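PDB 6Y3P: KLLA0B12012p from Kluyveromyces lactis, which carries an ATP-grasp domain of the tubulin-tyrosine ligase family in this C-terminal part, probably binds ATP, and interacts with the mRNA decapping enzyme Dcp2. Local coordinates for residues W140-P145 / Q198-N203; G212-I217 / L238-K243; R218-C223 / P350-T355. One frame throughout, in Å; residues are numbered along the deposited sequence.

Contact 1. Residues W140-P145 / Q198-N203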
# COMPACT_ATOMS: atom_id res chain seq x y z
N TRP A 140 -12.22 15.82 7.61
CA TRP A 140 -11.92 16.72 6.50
C TRP A 140 -11.96 15.86 5.25
O TRP A 140 -11.77 14.63 5.31
CB TRP A 140 -10.56 17.41 6.65
CG TRP A 140 -10.47 18.33 7.83
CD1 TRP A 140 -10.64 18.00 9.15
CD2 TRP A 140 -10.22 19.74 7.80
NE1 TRP A 140 -10.51 19.12 9.93
CE2 TRP A 140 -10.24 20.20 9.14
CE3 TRP A 140 -10.00 20.67 6.77
CZ2 TRP A 140 -10.00 21.53 9.47
CZ3 TRP A 140 -9.80 21.99 7.10
CH2 TRP A 140 -9.80 22.42 8.44
N TRP A 141 -12.27 16.48 4.11
CA TRP A 141 -12.45 15.74 2.88
C TRP A 141 -11.89 16.49 1.74
O TRP A 141 -11.76 17.72 1.77
CB TRP A 141 -13.95 15.48 2.61
CG TRP A 141 -14.64 14.71 3.68
CD1 TRP A 141 -15.25 15.22 4.78
CD2 TRP A 141 -14.64 13.29 3.83
NE1 TRP A 141 -15.65 14.19 5.61
CE2 TRP A 141 -15.31 12.99 5.03
CE3 TRP A 141 -14.19 12.22 3.03
CZ2 TRP A 141 -15.60 11.68 5.43
CZ3 TRP A 141 -14.45 10.92 3.44
CH2 TRP A 141 -15.14 10.66 4.63
N ILE A 142 -11.60 15.77 0.71
CA ILE A 142 -11.12 16.35 -0.50
C ILE A 142 -11.96 15.82 -1.67
O ILE A 142 -12.33 14.63 -1.68
CB ILE A 142 -9.58 16.16 -0.56
CG1 ILE A 142 -8.96 17.33 -1.26
CG2 ILE A 142 -9.10 14.81 -1.10
CD1 ILE A 142 -7.79 17.69 -0.64
N LEU A 143 -12.41 16.74 -2.54
CA LEU A 143 -13.20 16.43 -3.73
C LEU A 143 -12.23 16.41 -4.93
O LEU A 143 -11.81 17.47 -5.40
CB LEU A 143 -14.34 17.44 -3.93
CG LEU A 143 -15.19 17.25 -5.21
CD1 LEU A 143 -16.11 16.03 -5.12
CD2 LEU A 143 -15.95 18.50 -5.56
N LYS A 144 -11.83 15.20 -5.37
CA LYS A 144 -10.87 15.00 -6.45
C LYS A 144 -11.60 14.65 -7.74
O LYS A 144 -12.21 13.57 -7.79
CB LYS A 144 -9.88 13.85 -6.14
CG LYS A 144 -9.06 13.98 -4.85
CD LYS A 144 -8.84 12.60 -4.23
CE LYS A 144 -7.40 12.15 -4.23
NZ LYS A 144 -6.98 11.60 -5.54
N PRO A 145 -11.53 15.49 -8.80
CA PRO A 145 -12.14 15.10 -10.07
C PRO A 145 -11.25 14.01 -10.68
O PRO A 145 -10.08 14.29 -10.97
CB PRO A 145 -12.14 16.40 -10.89
CG PRO A 145 -11.65 17.48 -9.96
CD PRO A 145 -10.84 16.78 -8.93
N GLN A 198 -12.25 11.80 -0.96
CA GLN A 198 -11.24 11.13 -0.15
C GLN A 198 -11.04 11.86 1.17
O GLN A 198 -10.90 13.08 1.18
CB GLN A 198 -9.93 11.09 -0.98
CG GLN A 198 -8.67 10.54 -0.29
CD GLN A 198 -8.37 9.09 -0.59
OE1 GLN A 198 -8.09 8.30 0.31
NE2 GLN A 198 -8.34 8.72 -1.87
N GLU A 199 -10.99 11.11 2.29
CA GLU A 199 -10.71 11.67 3.60
C GLU A 199 -9.37 12.40 3.51
O GLU A 199 -8.41 11.89 2.91
CB GLU A 199 -10.65 10.60 4.66
CG GLU A 199 -10.51 11.18 6.05
CD GLU A 199 -10.47 10.18 7.18
OE1 GLU A 199 -10.11 10.60 8.31
OE2 GLU A 199 -10.82 9.00 6.96
N TYR A 200 -9.34 13.61 4.02
CA TYR A 200 -8.15 14.45 3.94
C TYR A 200 -7.52 14.66 5.31
O TYR A 200 -8.21 14.99 6.28
CB TYR A 200 -8.49 15.77 3.21
CG TYR A 200 -7.43 16.84 3.28
CD1 TYR A 200 -6.31 16.79 2.45
CD2 TYR A 200 -7.56 17.93 4.13
CE1 TYR A 200 -5.33 17.79 2.49
CE2 TYR A 200 -6.59 18.91 4.20
CZ TYR A 200 -5.47 18.84 3.39
OH TYR A 200 -4.53 19.85 3.45
N LEU A 201 -6.20 14.50 5.38
CA LEU A 201 -5.40 14.71 6.57
C LEU A 201 -4.89 16.19 6.59
O LEU A 201 -3.89 16.55 5.96
CB LEU A 201 -4.25 13.70 6.58
CG LEU A 201 -3.45 13.61 7.87
CD1 LEU A 201 -3.84 12.40 8.63
CD2 LEU A 201 -1.98 13.56 7.58
N HIS A 202 -5.64 17.06 7.30
CA HIS A 202 -5.38 18.51 7.41
C HIS A 202 -4.18 18.80 8.31
O HIS A 202 -3.54 19.85 8.22
CB HIS A 202 -6.64 19.23 7.94
CG HIS A 202 -6.84 19.11 9.43
ND1 HIS A 202 -7.29 17.93 10.01
CD2 HIS A 202 -6.60 20.02 10.41
CE1 HIS A 202 -7.32 18.16 11.32
NE2 HIS A 202 -6.91 19.40 11.61
N ASN A 203 -3.89 17.81 9.14
CA ASN A 203 -3.00 17.65 10.28
C ASN A 203 -1.65 16.91 9.91
O ASN A 203 -1.27 16.07 10.71
CB ASN A 203 -3.83 16.69 11.18
CG ASN A 203 -3.66 16.82 12.65
OD1 ASN A 203 -3.36 17.89 13.19
ND2 ASN A 203 -3.93 15.74 13.34
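Two backbone bonds tie Ile142 to Gln198 in an antiparallel hydrogen-bonded pair: Ile142 N gives to Gln198 O at 2.8 Å, and Gln198 N returns to Ile142 O at 2.9 Å. Two residues along, Tyr200 N gives to Trp140 O at 2.9 Å.

Aromatic contact takes over there. The imidazole of His202 lies flat on the five-membered ring of Trp140 in an offset stack, planes 9° apart and centroids 3.9 Å apart, while His202 CB sits over the six-membered ring as a CH-pi contact. His202 CG stands between backbone N and carbonyl carbon (chi1 79°), which turns the imidazole onto the indole.

Apolar packing fills the side of the sheet carrying Ile142 and Tyr200. Ile142 CD1 meets Tyr200 CD1 at 3.5 Å, and Trp140 CB comes in at the edge of the tyrosine ring. Gln198 sends its amide away to Lys83, offering Lys144 CD its CB instead.

Paired strands of the five-stranded antiparallel sheet are thus joined by main-chain bonds, whereas the chain beyond 194-200 keeps contact with Trp140 through the stacked rings, without a hydrogen bond between the imidazole and indole nitrogens.

Contact 2. Residues G212-I217 / L238-K243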
# COMPACT_ATOMS: atom_id res chain seq x y z
N GLY A 212 9.66 21.56 6.99
CA GLY A 212 8.19 21.59 6.95
C GLY A 212 7.50 20.94 5.78
O GLY A 212 6.36 21.28 5.45
N ARG A 213 8.20 20.02 5.13
CA ARG A 213 7.71 19.25 4.00
C ARG A 213 7.06 18.00 4.60
O ARG A 213 7.64 17.38 5.50
CB ARG A 213 8.88 18.87 3.08
CG ARG A 213 9.51 20.07 2.34
CD ARG A 213 10.93 19.78 1.90
NE ARG A 213 10.99 18.81 0.80
CZ ARG A 213 11.69 17.68 0.82
NH1 ARG A 213 12.42 17.35 1.88
NH2 ARG A 213 11.67 16.87 -0.23
N LYS A 214 5.84 17.68 4.16
CA LYS A 214 5.11 16.52 4.66
C LYS A 214 5.65 15.23 4.04
O LYS A 214 6.35 15.27 3.03
CB LYS A 214 3.58 16.66 4.43
CG LYS A 214 3.14 16.45 2.99
CD LYS A 214 1.68 16.02 2.89
CE LYS A 214 1.11 16.20 1.48
NZ LYS A 214 1.79 15.34 0.46
N PHE A 215 5.30 14.08 4.63
CA PHE A 215 5.77 12.81 4.09
C PHE A 215 4.77 11.71 4.27
O PHE A 215 3.88 11.79 5.13
CB PHE A 215 7.12 12.39 4.73
CG PHE A 215 7.05 11.96 6.19
CD1 PHE A 215 7.05 12.89 7.22
CD2 PHE A 215 7.02 10.60 6.53
CE1 PHE A 215 6.96 12.49 8.55
CE2 PHE A 215 6.95 10.20 7.85
CZ PHE A 215 6.91 11.14 8.86
N HIS A 216 4.94 10.69 3.46
CA HIS A 216 4.19 9.47 3.65
C HIS A 216 5.20 8.36 3.89
O HIS A 216 6.41 8.53 3.62
CB HIS A 216 3.12 9.19 2.57
CG HIS A 216 3.64 8.98 1.18
ND1 HIS A 216 3.69 7.72 0.61
CD2 HIS A 216 4.05 9.89 0.27
CE1 HIS A 216 4.13 7.90 -0.62
NE2 HIS A 216 4.39 9.19 -0.87
N ILE A 217 4.73 7.26 4.50
CA ILE A 217 5.55 6.11 4.82
C ILE A 217 5.26 5.02 3.78
O ILE A 217 4.10 4.69 3.51
CB ILE A 217 5.38 5.57 6.27
CG1 ILE A 217 5.76 6.65 7.31
CG2 ILE A 217 6.22 4.30 6.47
CD1 ILE A 217 5.51 6.29 8.77
N LEU A 238 8.98 9.31 2.27
CA LEU A 238 9.03 9.96 0.97
C LEU A 238 8.42 11.32 1.19
O LEU A 238 7.24 11.44 1.48
CB LEU A 238 8.24 9.14 -0.09
CG LEU A 238 8.39 7.59 0.02
CD1 LEU A 238 7.13 6.89 -0.31
CD2 LEU A 238 9.47 7.08 -0.83
N PHE A 239 9.27 12.36 1.12
CA PHE A 239 8.89 13.75 1.36
C PHE A 239 8.39 14.46 0.11
O PHE A 239 8.88 14.21 -1.00
CB PHE A 239 10.06 14.51 1.96
CG PHE A 239 10.37 14.08 3.37
CD1 PHE A 239 11.25 13.03 3.62
CD2 PHE A 239 9.79 14.72 4.46
CE1 PHE A 239 11.55 12.63 4.93
CE2 PHE A 239 10.06 14.30 5.77
CZ PHE A 239 10.94 13.26 5.99
N ALA A 240 7.43 15.37 0.32
CA ALA A 240 6.84 16.21 -0.73
C ALA A 240 7.90 17.27 -1.15
O ALA A 240 8.78 17.59 -0.35
CB ALA A 240 5.57 16.87 -0.22
N PRO A 241 7.90 17.79 -2.41
CA PRO A 241 8.96 18.75 -2.80
C PRO A 241 8.92 20.11 -2.10
O PRO A 241 9.97 20.68 -1.76
CB PRO A 241 8.77 18.89 -4.32
CG PRO A 241 7.33 18.57 -4.55
CD PRO A 241 6.98 17.51 -3.54
N ASN A 242 7.71 20.62 -1.86
CA ASN A 242 7.48 21.93 -1.29
C ASN A 242 7.02 21.90 0.17
O ASN A 242 6.53 20.87 0.65
CB ASN A 242 6.50 22.69 -2.19
CG ASN A 242 6.93 22.71 -3.65
OD1 ASN A 242 6.28 22.12 -4.53
ND2 ASN A 242 8.10 23.32 -3.92
N LYS A 243 7.22 23.02 0.89
CA LYS A 243 6.80 23.16 2.28
C LYS A 243 5.28 23.13 2.32
O LYS A 243 4.61 23.71 1.45
CB LYS A 243 7.32 24.48 2.89
CG LYS A 243 8.83 24.66 2.81
CD LYS A 243 9.34 25.69 3.83
CE LYS A 243 10.72 26.25 3.55
NZ LYS A 243 11.75 25.20 3.32
O HOH W 1 4.70 19.52 2.08
O HOH W 2 4.46 13.09 0.60
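Phe239 receives Phe215 CB over one face, 3.5 Å above the ring plane, and has the carbonyl O of Arg213 at its edge. The two phenyl groups lie side by side, pointing the same way, with planes 42° apart and centroids separated by 5.1 Å. With chi1 at 71° the Phe215 ring runs beside Phe239, CD1 near CE2, and CB covers the face. The guanidinium of Arg213 has Phe239 CB over one face and Pro241 O near its plane at the edge. Leu238 also lies over the imidazole of His216, but that histidine was modelled in two conformers and the contact is doubtful.

The backbone forms the open end of the hairpin 215-224/228-239. His216 and Leu238 make an antiparallel hydrogen-bonded pair, Leu238 N to His216 O at 3.0 Å and His216 N to Leu238 O at 3.1 Å. Beyond the non-hydrogen-bonded pair of Phe215 and Phe239, Ala240 N also gives to Lys214 O at 2.9 Å.

Farther out the regular pairing gives way to other links. Arg213 bends at chi3 (71°) and turns its NE toward the carbonyls of Ala240 and Pro241; NE lies 2.8 Å from Ala240 O and makes a weak bond to Pro241 O. A water bridges the main chain, accepting from Lys214 N and donating to Asn242 O at 2.7 Å.

Inward, Phe215 packs on Val335 and Phe239 on Ile280 and Leu285, so the phenyl side of the hairpin is buried in the protein. The chemistry changes along its length: regular strand pairing backed on one side by buried phenyl rings, then an arginine turned to successive carbonyls and a water bridge at the surface.

Contact 3. Residues R218-C223 / P350-T355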
# COMPACT_ATOMS: atom_id res chain seq x y z
N ARG A 218 6.31 4.48 3.21
CA ARG A 218 6.24 3.32 2.34
C ARG A 218 6.75 2.16 3.20
O ARG A 218 7.92 2.13 3.60
CB ARG A 218 7.10 3.51 1.07
CG ARG A 218 7.18 2.26 0.15
CD ARG A 218 5.80 1.74 -0.19
NE ARG A 218 5.59 1.51 -1.62
CZ ARG A 218 5.31 2.45 -2.52
NH1 ARG A 218 5.11 2.13 -3.79
NH2 ARG A 218 5.27 3.73 -2.16
N CYS A 219 5.86 1.23 3.53
CA CYS A 219 6.15 0.05 4.32
C CYS A 219 6.07 -1.21 3.40
O CYS A 219 5.02 -1.44 2.77
CB CYS A 219 5.18 -0.02 5.49
SG CYS A 219 5.35 -1.49 6.54
N TYR A 220 7.17 -1.99 3.27
CA TYR A 220 7.12 -3.24 2.48
C TYR A 220 6.57 -4.36 3.34
O TYR A 220 7.07 -4.60 4.43
CB TYR A 220 8.47 -3.62 1.88
CG TYR A 220 8.98 -2.54 0.95
CD1 TYR A 220 8.34 -2.29 -0.27
CD2 TYR A 220 10.06 -1.74 1.30
CE1 TYR A 220 8.78 -1.27 -1.12
CE2 TYR A 220 10.52 -0.73 0.45
CZ TYR A 220 9.88 -0.51 -0.76
OH TYR A 220 10.31 0.47 -1.61
N VAL A 221 5.51 -5.00 2.86
CA VAL A 221 4.80 -6.05 3.55
C VAL A 221 4.88 -7.30 2.68
O VAL A 221 4.49 -7.25 1.52
CB VAL A 221 3.35 -5.63 3.83
CG1 VAL A 221 2.56 -6.75 4.50
CG2 VAL A 221 3.30 -4.35 4.66
N THR A 222 5.40 -8.41 3.23
CA THR A 222 5.51 -9.66 2.48
C THR A 222 4.52 -10.66 3.01
O THR A 222 4.51 -10.97 4.19
CB THR A 222 6.96 -10.21 2.45
OG1 THR A 222 7.86 -9.19 2.04
CG2 THR A 222 7.12 -11.41 1.52
N CYS A 223 3.67 -11.15 2.13
CA CYS A 223 2.75 -12.25 2.40
C CYS A 223 3.42 -13.46 1.90
O CYS A 223 3.90 -13.45 0.78
CB CYS A 223 1.41 -12.05 1.70
SG CYS A 223 0.34 -10.89 2.55
N PRO A 350 5.55 -2.75 -6.35
CA PRO A 350 6.07 -1.38 -6.17
C PRO A 350 7.46 -1.18 -6.76
O PRO A 350 8.21 -2.15 -6.92
CB PRO A 350 6.12 -1.24 -4.64
CG PRO A 350 6.31 -2.65 -4.14
CD PRO A 350 5.47 -3.47 -5.06
N ASP A 351 7.80 0.08 -7.10
CA ASP A 351 9.14 0.37 -7.62
C ASP A 351 10.04 0.41 -6.40
O ASP A 351 9.81 1.19 -5.48
CB ASP A 351 9.19 1.69 -8.43
CG ASP A 351 10.39 1.86 -9.38
OD1 ASP A 351 11.07 0.83 -9.68
OD2 ASP A 351 10.62 2.99 -9.87
N PHE A 352 10.98 -0.53 -6.34
CA PHE A 352 11.97 -0.64 -5.28
C PHE A 352 13.19 0.24 -5.58
O PHE A 352 14.01 0.43 -4.68
CB PHE A 352 12.41 -2.11 -5.10
CG PHE A 352 11.32 -3.07 -4.67
CD1 PHE A 352 10.95 -3.18 -3.33
CD2 PHE A 352 10.68 -3.90 -5.59
CE1 PHE A 352 9.94 -4.07 -2.93
CE2 PHE A 352 9.67 -4.77 -5.20
CZ PHE A 352 9.31 -4.86 -3.87
N LYS A 353 13.31 0.79 -6.82
CA LYS A 353 14.46 1.62 -7.22
C LYS A 353 14.70 2.86 -6.32
O LYS A 353 13.80 3.68 -6.13
CB LYS A 353 14.39 2.04 -8.70
CG LYS A 353 15.77 2.43 -9.22
CD LYS A 353 15.78 3.15 -10.55
CE LYS A 353 16.84 4.24 -10.62
NZ LYS A 353 18.16 3.86 -10.02
N GLN A 354 15.94 2.95 -5.78
CA GLN A 354 16.45 4.02 -4.90
C GLN A 354 17.87 4.46 -5.31
O GLN A 354 18.49 3.87 -6.20
CB GLN A 354 16.48 3.59 -3.39
CG GLN A 354 15.27 2.83 -2.81
CD GLN A 354 13.94 3.55 -2.86
OE1 GLN A 354 13.86 4.79 -2.85
NE2 GLN A 354 12.86 2.77 -2.89
N THR A 355 18.39 5.49 -4.63
CA THR A 355 19.73 5.99 -4.86
C THR A 355 20.42 6.09 -3.50
O THR A 355 19.76 6.36 -2.49
CB THR A 355 19.72 7.26 -5.76
OG1 THR A 355 20.76 7.16 -6.73
CG2 THR A 355 19.80 8.59 -4.97
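Tyr220 and Phe352 meet in an apolar contact that sets the middle of strand 215-224 against the loop running from strand 341-347 to helix 357-375. No hydrogen bond crosses it; the contact is made mainly by side chains, the nearest alpha carbons, those of Tyr220 and Pro350, being 8.9 Å apart.

The two rings slide past each other in opposite directions. Tyr220 CE1 touches Phe352 CE1 at 3.5 Å and Phe352 CD1 at 3.6 Å, with the ring planes 35° apart and the centroids separated by 5.1 Å, an oblique meeting of neighbouring rims. Tyr220 CG is turned anti to the carbonyl carbon (chi1 -60°), and its ring reaches out from the strand to the loop. Pro350 CG approaches the edge of the same ring, 4.1 Å from Tyr220 CE1, which puts the tyrosine against both a proline and a phenylalanine of the loop.

Arg218 supplies the flank. Its chain bends at chi2 and chi3, bringing NH1 to 3.6 Å from Pro350 CB, which lies near the guanidinium plane at its edge. The charge is answered elsewhere, by a salt bridge from Arg218 NH2 to Asp332 on strand 326-335. At the far end of the phenol, Gln354 NE2 comes within 3.7 Å of Tyr220 OH, while making a weak hydrogen bond back to Phe352 O within the loop.

On the other side of strand 215-224, Cys219 and Val221 pack on helix 290-313, through Ile300 and through Val304 and Phe308. Phe352 continues away from the tyrosine to an edge-to-face contact with Phe367 of helix 357-375 and also touches Thr328, so that the Phe352 ring lies between helix 357-375 and the sheet.

In the fold
Contacts 2 and 3 follow one another along strand 215-224; their centres are about 18 Å apart, and they touch where Leu238 CD1 packs on Arg218 CB at 3.7 Å. Contact 1 belongs to a different antiparallel sheet. Its centre is about 17 Å from that of contact 2, the nearest atoms being about 6 Å apart, and about 25 Å from that of contact 3. Strand 194-200 is followed in the chain by strand 215-224, through a loop that passes from one sheet to the other. In ATP-grasp enzymes the nucleotide lies between two such subdomains, so these sheets probably border the ATP cleft here too.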